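Local atomic coordinates of oligopeptide ABC transporter, periplasmic oligopeptide-binding protein, putative (Thermotoga maritima MSB8, PDB entry 5IPW), a protein that probably binds oligopeptides in the periplasm and hands them to an ABC transporter for uptake, as family 5 solute-binding proteins do. Residues 62-72 / 295-303; 190-198 / 227-237. One frame throughout, in Å; residues are numbered along the deposited sequence.

Interaction 1: 62-72 / 295-303; sequences TWRRVWKGPSD and GEIDMQWRH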
loop_
_atom_site.group_PDB
_atom_site.type_symbol
_atom_site.label_atom_id
_atom_site.label_comp_id
_atom_site.label_asym_id
_atom_site.label_seq_id
_atom_site.Cartn_x
_atom_site.Cartn_y
_atom_site.Cartn_z
ATOM N N THR A 62 -1.852 18.579 21.746
ATOM C CA THR A 62 -3.001 18.129 20.981
ATOM C C THR A 62 -2.682 18.337 19.517
ATOM O O THR A 62 -2.414 19.450 19.075
ATOM C CB THR A 62 -4.303 18.873 21.356
ATOM O OG1 THR A 62 -4.637 18.609 22.726
ATOM C CG2 THR A 62 -5.468 18.413 20.491
ATOM N N TRP A 63 -2.728 17.239 18.781
ATOM C CA TRP A 63 -2.394 17.196 17.380
ATOM C C TRP A 63 -3.666 17.505 16.593
ATOM O O TRP A 63 -4.601 16.692 16.552
ATOM C CB TRP A 63 -1.820 15.801 17.070
ATOM C CG TRP A 63 -1.594 15.423 15.645
ATOM C CD1 TRP A 63 -1.701 16.210 14.528
ATOM C CD2 TRP A 63 -1.178 14.139 15.188
ATOM N NE1 TRP A 63 -1.398 15.475 13.395
ATOM C CE2 TRP A 63 -1.067 14.204 13.781
ATOM C CE3 TRP A 63 -0.881 12.933 15.837
ATOM C CZ2 TRP A 63 -0.681 13.107 13.018
ATOM C CZ3 TRP A 63 -0.507 11.851 15.081
ATOM C CH2 TRP A 63 -0.406 11.940 13.683
ATOM N N ARG A 64 -3.683 18.684 15.971
ATOM C CA ARG A 64 -4.835 19.159 15.218
ATOM C C ARG A 64 -4.816 18.663 13.791
ATOM O O ARG A 64 -3.861 18.910 13.052
ATOM C CB ARG A 64 -4.873 20.688 15.209
ATOM C CG ARG A 64 -4.963 21.305 16.601
ATOM C CD ARG A 64 -4.749 22.805 16.558
ATOM N NE ARG A 64 -3.399 23.127 16.105
ATOM C CZ ARG A 64 -3.000 24.316 15.668
ATOM N NH1 ARG A 64 -3.839 25.351 15.619
ATOM N NH2 ARG A 64 -1.742 24.475 15.276
ATOM N N ARG A 65 -5.882 17.959 13.413
ATOM C CA ARG A 65 -6.104 17.565 12.031
ATOM C C ARG A 65 -7.522 17.940 11.612
ATOM O O ARG A 65 -8.303 18.481 12.404
ATOM C CB ARG A 65 -5.933 16.056 11.871
ATOM C CG ARG A 65 -4.626 15.473 12.374
ATOM C CD ARG A 65 -4.583 13.968 12.102
ATOM N NE ARG A 65 -3.668 13.622 11.015
ATOM C CZ ARG A 65 -3.961 12.886 9.943
ATOM N NH1 ARG A 65 -5.166 12.372 9.761
ATOM N NH2 ARG A 65 -3.017 12.646 9.036
ATOM N N VAL A 66 -7.856 17.626 10.367
ATOM C CA VAL A 66 -9.212 17.796 9.865
ATOM C C VAL A 66 -9.654 16.548 9.104
ATOM O O VAL A 66 -8.851 15.924 8.409
ATOM C CB VAL A 66 -9.334 19.041 8.943
ATOM C CG1 VAL A 66 -9.017 20.308 9.714
ATOM C CG2 VAL A 66 -8.427 18.935 7.730
ATOM N N TRP A 67 -10.933 16.197 9.229
ATOM C CA TRP A 67 -11.509 15.092 8.443
ATOM C C TRP A 67 -12.932 15.381 7.934
ATOM O O TRP A 67 -13.574 16.363 8.329
ATOM C CB TRP A 67 -11.473 13.788 9.248
ATOM C CG TRP A 67 -12.550 13.628 10.292
ATOM C CD1 TRP A 67 -13.155 14.610 11.025
ATOM C CD2 TRP A 67 -13.115 12.391 10.739
ATOM N NE1 TRP A 67 -14.072 14.062 11.890
ATOM C CE2 TRP A 67 -14.067 12.700 11.734
ATOM C CE3 TRP A 67 -12.910 11.050 10.392
ATOM C CZ2 TRP A 67 -14.815 11.718 12.384
ATOM C CZ3 TRP A 67 -13.656 10.073 11.036
ATOM C CH2 TRP A 67 -14.599 10.414 12.021
ATOM N N LYS A 68 -13.410 14.495 7.067
ATOM C CA LYS A 68 -14.736 14.604 6.450
ATOM C C LYS A 68 -15.817 13.775 7.171
ATOM O O LYS A 68 -16.754 13.283 6.539
ATOM C CB LYS A 68 -14.638 14.186 4.982
ATOM C CG LYS A 68 -13.803 15.142 4.148
ATOM C CD LYS A 68 -13.599 14.627 2.735
ATOM C CE LYS A 68 -12.897 15.668 1.882
ATOM N NZ LYS A 68 -12.507 15.108 0.564
ATOM N N GLY A 69 -15.686 13.641 8.493
ATOM C CA GLY A 69 -16.633 12.887 9.312
ATOM C C GLY A 69 -16.532 11.376 9.151
ATOM O O GLY A 69 -15.629 10.875 8.469
ATOM N N PRO A 70 -17.480 10.637 9.755
ATOM C CA PRO A 70 -17.500 9.170 9.785
ATOM C C PRO A 70 -17.151 8.495 8.464
ATOM O O PRO A 70 -16.549 7.428 8.453
ATOM C CB PRO A 70 -18.941 8.862 10.180
ATOM C CG PRO A 70 -19.323 10.007 11.060
ATOM C CD PRO A 70 -18.603 11.210 10.522
ATOM N N SER A 71 -17.540 9.125 7.364
ATOM C CA SER A 71 -17.145 8.714 6.019
ATOM C C SER A 71 -15.637 8.532 5.870
ATOM O O SER A 71 -15.171 7.675 5.128
ATOM C CB SER A 71 -17.603 9.790 5.032
ATOM O OG SER A 71 -16.973 9.634 3.778
ATOM N N ASP A 72 -14.881 9.359 6.579
ATOM C CA ASP A 72 -13.423 9.391 6.492
ATOM C C ASP A 72 -12.777 8.423 7.496
ATOM O O ASP A 72 -11.740 8.717 8.074
ATOM C CB ASP A 72 -12.968 10.833 6.766
ATOM C CG ASP A 72 -11.756 11.240 5.966
ATOM O OD1 ASP A 72 -11.180 10.410 5.222
ATOM O OD2 ASP A 72 -11.389 12.425 6.090
ATOM N N GLY A 295 -1.759 27.394 8.776
ATOM C CA GLY A 295 -1.037 26.774 9.878
ATOM C C GLY A 295 -1.948 26.290 10.983
ATOM O O GLY A 295 -1.567 26.302 12.157
ATOM N N GLU A 296 -3.151 25.864 10.611
ATOM C CA GLU A 296 -4.118 25.352 11.579
ATOM C C GLU A 296 -4.124 23.820 11.626
ATOM O O GLU A 296 -4.893 23.227 12.375
ATOM C CB GLU A 296 -5.519 25.886 11.267
ATOM C CG GLU A 296 -5.699 27.359 11.605
ATOM C CD GLU A 296 -7.111 27.864 11.350
ATOM O OE1 GLU A 296 -7.896 27.162 10.677
ATOM O OE2 GLU A 296 -7.439 28.971 11.826
ATOM N N ILE A 297 -3.267 23.193 10.823
ATOM C CA ILE A 297 -3.083 21.750 10.849
ATOM C C ILE A 297 -1.649 21.437 11.290
ATOM O O ILE A 297 -0.688 21.894 10.673
ATOM C CB ILE A 297 -3.342 21.135 9.466
ATOM C CG1 ILE A 297 -4.765 21.466 9.008
ATOM C CG2 ILE A 297 -3.097 19.627 9.508
ATOM C CD1 ILE A 297 -5.192 20.782 7.725
ATOM N N ASP A 298 -1.521 20.655 12.358
ATOM C CA ASP A 298 -0.223 20.357 12.958
ATOM C C ASP A 298 0.591 19.373 12.131
ATOM O O ASP A 298 1.805 19.526 11.993
ATOM C CB ASP A 298 -0.415 19.837 14.371
ATOM C CG ASP A 298 -0.788 20.935 15.340
ATOM O OD1 ASP A 298 -0.160 22.016 15.266
ATOM O OD2 ASP A 298 -1.689 20.711 16.186
ATOM N N MET A 299 -0.081 18.369 11.581
ATOM C CA MET A 299 0.521 17.493 10.583
ATOM C C MET A 299 -0.563 16.664 9.914
ATOM O O MET A 299 -1.428 16.091 10.585
ATOM C CB MET A 299 1.620 16.600 11.209
ATOM C CG MET A 299 1.475 15.089 11.011
ATOM S SD MET A 299 1.813 14.470 9.374
ATOM C CE MET A 299 0.725 13.086 9.343
ATOM N N GLN A 300 -0.512 16.594 8.592
ATOM C CA GLN A 300 -1.466 15.790 7.854
ATOM C C GLN A 300 -0.979 15.557 6.448
ATOM O O GLN A 300 -0.298 16.391 5.858
ATOM C CB GLN A 300 -2.845 16.457 7.818
ATOM C CG GLN A 300 -3.943 15.557 7.275
ATOM C CD GLN A 300 -5.351 16.044 7.608
ATOM O OE1 GLN A 300 -5.578 16.697 8.625
ATOM N NE2 GLN A 300 -6.305 15.708 6.749
ATOM N N TRP A 301 -1.320 14.390 5.934
ATOM C CA TRP A 301 -1.057 14.033 4.556
ATOM C C TRP A 301 -2.358 13.722 3.831
ATOM O O TRP A 301 -2.492 14.002 2.637
ATOM C CB TRP A 301 -0.148 12.805 4.509
ATOM C CG TRP A 301 -0.031 12.187 3.154
ATOM C CD1 TRP A 301 0.738 12.620 2.123
ATOM C CD2 TRP A 301 -0.703 11.015 2.691
ATOM N NE1 TRP A 301 0.589 11.790 1.037
ATOM C CE2 TRP A 301 -0.295 10.799 1.356
ATOM C CE3 TRP A 301 -1.610 10.120 3.276
ATOM C CZ2 TRP A 301 -0.761 9.729 0.591
ATOM C CZ3 TRP A 301 -2.075 9.048 2.516
ATOM C CH2 TRP A 301 -1.649 8.863 1.185
ATOM N N ARG A 302 -3.318 13.158 4.558
ATOM C CA ARG A 302 -4.423 12.455 3.937
ATOM C C ARG A 302 -5.048 13.220 2.766
ATOM O O ARG A 302 -4.979 12.768 1.613
ATOM C CB ARG A 302 -5.481 12.090 4.969
ATOM C CG ARG A 302 -6.559 11.195 4.394
ATOM C CD ARG A 302 -7.355 10.524 5.491
ATOM N NE ARG A 302 -8.499 9.780 4.967
ATOM C CZ ARG A 302 -8.426 8.628 4.304
ATOM N NH1 ARG A 302 -7.259 8.065 4.048
ATOM N NH2 ARG A 302 -9.534 8.033 3.884
ATOM N N HIS A 303 -5.654 14.367 3.032
ATOM C CA HIS A 303 -6.314 15.078 1.933
ATOM C C HIS A 303 -5.401 16.083 1.268
ATOM O O HIS A 303 -5.593 16.415 0.107
ATOM C CB HIS A 303 -7.607 15.690 2.416
ATOM C CG HIS A 303 -8.558 14.662 2.924
ATOM N ND1 HIS A 303 -8.977 13.603 2.149
ATOM C CD2 HIS A 303 -9.122 14.486 4.141
ATOM C CE1 HIS A 303 -9.790 12.839 2.855
ATOM N NE2 HIS A 303 -9.891 13.352 4.068
#
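Edge strand 62-67 of one mixed sheet meets the chain that leaves helix 285-293 and enters edge strand 299-300 of a second sheet, through carboxylate-centred clusters at both ends and side-chain-to-backbone bonds between them. At one end R64 grips the D298 carboxylate side-on in a salt bridge, NE to OD2 and NH2 to OD1, the latter 2.9 Å, both coming from above the carboxylate plane although the acceptors lie in the guanidinium plane. OD2 also takes the backbone N of R64 on its anti side, and D298 N returns a bond to R64 O. The indole of W63, its CG anti to the backbone N (chi1 171°), sends NE1 to M299 O at 2.9 Å, in the ring plane and on a carbonyl lone pair, while CZ2 packs on M299 CG at 3.6 Å. The side-chain amide of Q300 pairs with both backbone groups of V66, as a neighbouring strand's peptide group would: OE1 takes V66 N (3.0 Å) and NE2 gives to V66 O. Q300 CG lies over one face of the R65 guanidinium. The sheet of 62-67, 276-281, 252-257 and 242-244 is thus tied to that of 299-300, 599-602, 326-333 and 613-614. At the other end D72 holds H303 NE2 on OD2 (2.7 Å, nearly straight) and R302 NE on OD1 (2.8 Å, a salt bridge), both on the syn side, R302 NE well out of the carboxylate plane; K68 N also binds OD2. K68 lies over one imidazole face, its NZ paired with D285.

Interaction 2: 190-198 / 227-237; sequences APAHYLKQF and KNDFLENTELP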
loop_
_atom_site.group_PDB
_atom_site.type_symbol
_atom_site.label_atom_id
_atom_site.label_comp_id
_atom_site.label_asym_id
_atom_site.label_seq_id
_atom_site.Cartn_x
_atom_site.Cartn_y
_atom_site.Cartn_z
ATOM N N ALA A 190 -9.018 -9.105 18.623
ATOM C CA ALA A 190 -10.041 -8.247 19.209
ATOM C C ALA A 190 -10.325 -8.684 20.647
ATOM O O ALA A 190 -10.044 -9.823 21.016
ATOM C CB ALA A 190 -11.307 -8.305 18.368
ATOM N N PRO A 191 -10.885 -7.781 21.465
ATOM C CA PRO A 191 -11.017 -8.031 22.906
ATOM C C PRO A 191 -12.180 -8.947 23.271
ATOM O O PRO A 191 -13.298 -8.488 23.507
ATOM C CB PRO A 191 -11.222 -6.630 23.479
ATOM C CG PRO A 191 -11.884 -5.874 22.377
ATOM C CD PRO A 191 -11.317 -6.420 21.099
ATOM N N ALA A 192 -11.898 -10.242 23.328
ATOM C CA ALA A 192 -12.904 -11.246 23.657
ATOM C C ALA A 192 -13.601 -10.953 24.980
ATOM O O ALA A 192 -14.805 -11.158 25.109
ATOM C CB ALA A 192 -12.271 -12.621 23.698
ATOM N N HIS A 193 -12.855 -10.457 25.959
ATOM C CA HIS A 193 -13.431 -10.192 27.283
ATOM C C HIS A 193 -14.563 -9.165 27.220
ATOM O O HIS A 193 -15.480 -9.197 28.046
ATOM C CB HIS A 193 -12.348 -9.745 28.272
ATOM C CG HIS A 193 -11.877 -8.339 28.071
ATOM N ND1 HIS A 193 -10.966 -7.988 27.096
ATOM C CD2 HIS A 193 -12.186 -7.194 28.727
ATOM C CE1 HIS A 193 -10.739 -6.687 27.156
ATOM N NE2 HIS A 193 -11.464 -6.182 28.142
ATOM N N TYR A 194 -14.487 -8.260 26.244
ATOM C CA TYR A 194 -15.522 -7.258 26.019
ATOM C C TYR A 194 -16.591 -7.728 25.037
ATOM O O TYR A 194 -17.768 -7.462 25.251
ATOM C CB TYR A 194 -14.910 -5.954 25.492
ATOM C CG TYR A 194 -15.938 -4.886 25.149
ATOM C CD1 TYR A 194 -16.590 -4.168 26.148
ATOM C CD2 TYR A 194 -16.256 -4.598 23.821
ATOM C CE1 TYR A 194 -17.534 -3.196 25.835
ATOM C CE2 TYR A 194 -17.193 -3.623 23.498
ATOM C CZ TYR A 194 -17.833 -2.931 24.505
ATOM O OH TYR A 194 -18.757 -1.972 24.180
ATOM N N LEU A 195 -16.183 -8.404 23.965
ATOM C CA LEU A 195 -17.092 -8.690 22.849
ATOM C C LEU A 195 -17.952 -9.952 22.981
ATOM O O LEU A 195 -19.023 -10.035 22.371
ATOM C CB LEU A 195 -16.310 -8.756 21.538
ATOM C CG LEU A 195 -15.832 -7.399 21.027
ATOM C CD1 LEU A 195 -14.891 -7.585 19.851
ATOM C CD2 LEU A 195 -17.003 -6.516 20.631
ATOM N N LYS A 196 -17.489 -10.928 23.761
ATOM C CA LYS A 196 -18.203 -12.204 23.903
ATOM C C LYS A 196 -19.647 -12.047 24.391
ATOM O O LYS A 196 -20.495 -12.885 24.082
ATOM C CB LYS A 196 -17.445 -13.152 24.833
ATOM C CG LYS A 196 -16.311 -13.886 24.154
ATOM C CD LYS A 196 -15.598 -14.817 25.119
ATOM C CE LYS A 196 -14.691 -15.783 24.369
ATOM N NZ LYS A 196 -13.967 -16.721 25.274
ATOM N N GLN A 197 -19.924 -10.985 25.151
ATOM C CA GLN A 197 -21.292 -10.706 25.615
ATOM C C GLN A 197 -22.269 -10.403 24.472
ATOM O O GLN A 197 -23.478 -10.446 24.673
ATOM C CB GLN A 197 -21.305 -9.546 26.610
ATOM C CG GLN A 197 -20.921 -8.207 26.011
ATOM C CD GLN A 197 -20.953 -7.115 27.043
ATOM O OE1 GLN A 197 -21.982 -6.892 27.674
ATOM N NE2 GLN A 197 -19.828 -6.435 27.240
ATOM N N PHE A 198 -21.735 -10.081 23.291
ATOM C CA PHE A 198 -22.531 -9.790 22.096
ATOM C C PHE A 198 -22.515 -10.925 21.064
ATOM O O PHE A 198 -23.039 -10.768 19.959
ATOM C CB PHE A 198 -22.000 -8.515 21.439
ATOM C CG PHE A 198 -21.889 -7.356 22.381
ATOM C CD1 PHE A 198 -23.022 -6.817 22.970
ATOM C CD2 PHE A 198 -20.658 -6.803 22.682
ATOM C CE1 PHE A 198 -22.931 -5.744 23.841
ATOM C CE2 PHE A 198 -20.559 -5.732 23.557
ATOM C CZ PHE A 198 -21.697 -5.203 24.138
ATOM N N LYS A 227 -20.592 -2.571 18.343
ATOM C CA LYS A 227 -19.734 -2.718 19.502
ATOM C C LYS A 227 -18.273 -2.899 19.110
ATOM O O LYS A 227 -17.386 -2.390 19.788
ATOM C CB LYS A 227 -20.210 -3.895 20.358
ATOM C CG LYS A 227 -21.572 -3.662 20.987
ATOM C CD LYS A 227 -21.554 -2.486 21.948
ATOM C CE LYS A 227 -22.931 -2.206 22.515
ATOM N NZ LYS A 227 -22.948 -0.903 23.233
ATOM N N ASN A 228 -18.025 -3.603 18.013
ATOM C CA ASN A 228 -16.661 -3.826 17.552
ATOM C C ASN A 228 -16.233 -2.751 16.554
ATOM O O ASN A 228 -15.380 -3.000 15.711
ATOM C CB ASN A 228 -16.521 -5.227 16.934
ATOM C CG ASN A 228 -15.067 -5.638 16.730
ATOM O OD1 ASN A 228 -14.188 -5.289 17.525
ATOM N ND2 ASN A 228 -14.806 -6.383 15.660
ATOM N N ASP A 229 -16.822 -1.560 16.667
ATOM C CA ASP A 229 -16.534 -0.438 15.775
ATOM C C ASP A 229 -15.509 0.478 16.436
ATOM O O ASP A 229 -15.841 1.212 17.372
ATOM C CB ASP A 229 -17.832 0.337 15.493
ATOM C CG ASP A 229 -17.672 1.390 14.414
ATOM O OD1 ASP A 229 -16.653 2.107 14.404
ATOM O OD2 ASP A 229 -18.580 1.520 13.572
ATOM N N PHE A 230 -14.275 0.451 15.934
ATOM C CA PHE A 230 -13.175 1.220 16.531
ATOM C C PHE A 230 -13.381 2.734 16.486
ATOM O O PHE A 230 -12.793 3.465 17.272
ATOM C CB PHE A 230 -11.851 0.888 15.843
ATOM C CG PHE A 230 -11.639 1.633 14.564
ATOM C CD1 PHE A 230 -11.016 2.880 14.568
ATOM C CD2 PHE A 230 -12.074 1.108 13.355
ATOM C CE1 PHE A 230 -10.816 3.577 13.389
ATOM C CE2 PHE A 230 -11.882 1.804 12.172
ATOM C CZ PHE A 230 -11.253 3.041 12.188
ATOM N N LEU A 231 -14.188 3.190 15.535
ATOM C CA LEU A 231 -14.430 4.607 15.305
ATOM C C LEU A 231 -15.568 5.108 16.178
ATOM O O LEU A 231 -15.455 6.149 16.813
ATOM C CB LEU A 231 -14.776 4.812 13.828
ATOM C CG LEU A 231 -14.941 6.225 13.259
ATOM C CD1 LEU A 231 -13.606 6.954 13.213
ATOM C CD2 LEU A 231 -15.530 6.150 11.860
ATOM N N GLU A 232 -16.658 4.346 16.214
ATOM C CA GLU A 232 -17.909 4.766 16.863
ATOM C C GLU A 232 -17.945 4.437 18.354
ATOM O O GLU A 232 -18.451 5.228 19.152
ATOM C CB GLU A 232 -19.117 4.091 16.190
ATOM C CG GLU A 232 -19.264 4.327 14.688
ATOM C CD GLU A 232 -19.925 5.651 14.334
ATOM O OE1 GLU A 232 -20.009 5.955 13.118
ATOM O OE2 GLU A 232 -20.362 6.381 15.255
ATOM N N ASN A 233 -17.424 3.266 18.729
ATOM C CA ASN A 233 -17.590 2.768 20.096
ATOM C C ASN A 233 -16.474 3.172 21.065
ATOM O O ASN A 233 -15.451 2.506 21.193
ATOM C CB ASN A 233 -17.773 1.258 20.103
ATOM C CG ASN A 233 -18.109 0.728 21.479
ATOM O OD1 ASN A 233 -18.426 1.499 22.385
ATOM N ND2 ASN A 233 -18.023 -0.589 21.653
ATOM N N THR A 234 -16.725 4.270 21.760
ATOM C CA THR A 234 -15.895 4.779 22.854
ATOM C C THR A 234 -15.592 3.744 23.958
ATOM O O THR A 234 -14.636 3.902 24.730
ATOM C CB THR A 234 -16.581 6.051 23.425
ATOM O OG1 THR A 234 -16.068 7.196 22.733
ATOM C CG2 THR A 234 -16.388 6.233 24.930
ATOM N N GLU A 235 -16.404 2.695 24.045
ATOM C CA GLU A 235 -16.237 1.701 25.096
ATOM C C GLU A 235 -15.380 0.518 24.679
ATOM O O GLU A 235 -15.041 -0.309 25.511
ATOM C CB GLU A 235 -17.607 1.212 25.576
ATOM C CG GLU A 235 -18.383 2.262 26.349
ATOM C CD GLU A 235 -17.787 2.547 27.712
ATOM O OE1 GLU A 235 -17.396 1.589 28.405
ATOM O OE2 GLU A 235 -17.725 3.729 28.103
ATOM N N LEU A 236 -15.019 0.449 23.405
ATOM C CA LEU A 236 -14.266 -0.681 22.868
ATOM C C LEU A 236 -12.795 -0.676 23.333
ATOM O O LEU A 236 -12.046 0.233 22.995
ATOM C CB LEU A 236 -14.330 -0.640 21.345
ATOM C CG LEU A 236 -13.589 -1.735 20.593
ATOM C CD1 LEU A 236 -14.206 -3.075 20.930
ATOM C CD2 LEU A 236 -13.623 -1.496 19.090
ATOM N N PRO A 237 -12.374 -1.691 24.107
ATOM C CA PRO A 237 -10.958 -1.769 24.468
ATOM C C PRO A 237 -10.090 -1.891 23.240
ATOM O O PRO A 237 -10.489 -2.539 22.269
ATOM C CB PRO A 237 -10.872 -3.060 25.288
ATOM C CG PRO A 237 -12.238 -3.232 25.847
ATOM C CD PRO A 237 -13.155 -2.755 24.759
HETATM O O HOH W 1 -20.755 0.827 23.896
#
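The short helix 192-195, with P191 at its N-cap position, approaches the irregular chain that follows helix 220-227, the nearest CA pairs being P191 with P237 at 6.5 Å and L195 with N228. Y194 carries the centre of the contact. With CG on the far side of CB from the backbone N (chi1 176°), its ring extends toward the turn 233-236 and crosses P237 at about a right angle. P237 CD sits over the ring face in a CH-pi contact, 3.9 Å from the centroid and offset toward the rim, and E235 O lies over the same face; L236 CD1 touches CD2. At the phenol end N233 ND2 donates to Y194 OH at 3.0 Å in a nearly straight bond. The same amide nitrogen gives its other hydrogen to K227 O at 2.7 Å, on a carbonyl lone pair, and OD1 accepts from E235 N. N233 thus closes an Asx turn at the start of a type I turn, and these bonds fix the rotation of its amide, with the tyrosine hydroxyl in the amide plane. A water accepts from K227 NZ and donates to N233 OD1, with a weak link to Y194 OH. K227, its chain bent at chi2 (-63°), lays CG over the centre of the F198 ring, 3.5 Å from the centroid; Q197 CG covers the opposite face. L195 crosses N228 at about a right angle, with CD1 3.3 Å from N228 OD1. At the helix start P191 CB meets P237 CB at 4.0 Å and its CG touches L236 CD1. H193 brings NE2 to 3.8 Å from P237 CG, while that nitrogen is hydrogen-bonded to D123.

Overall arrangement
From the N terminus, the chain first runs through strand 62-67 and the turn to D72, then passes helix 73-80 and the antiparallel sheet 85-171 before reaching 190-198. Interaction 2 closes a short loop of 28 residues, holding helix 192-195 against the chain after helix 220-227. The chain then forms strands 242-244, 252-257 and 276-281 of the sheet edged by 62-67, and helix 285-293 delivers it to 295-303, where interaction 1 closes a loop of 222 residues and joins the edge strands of two separate mixed sheets, 62-67 and 299-300. The smaller loop therefore lies wholly within the larger. Their centres are 25 Å apart, yet they touch: L231 packs on W67 and P70.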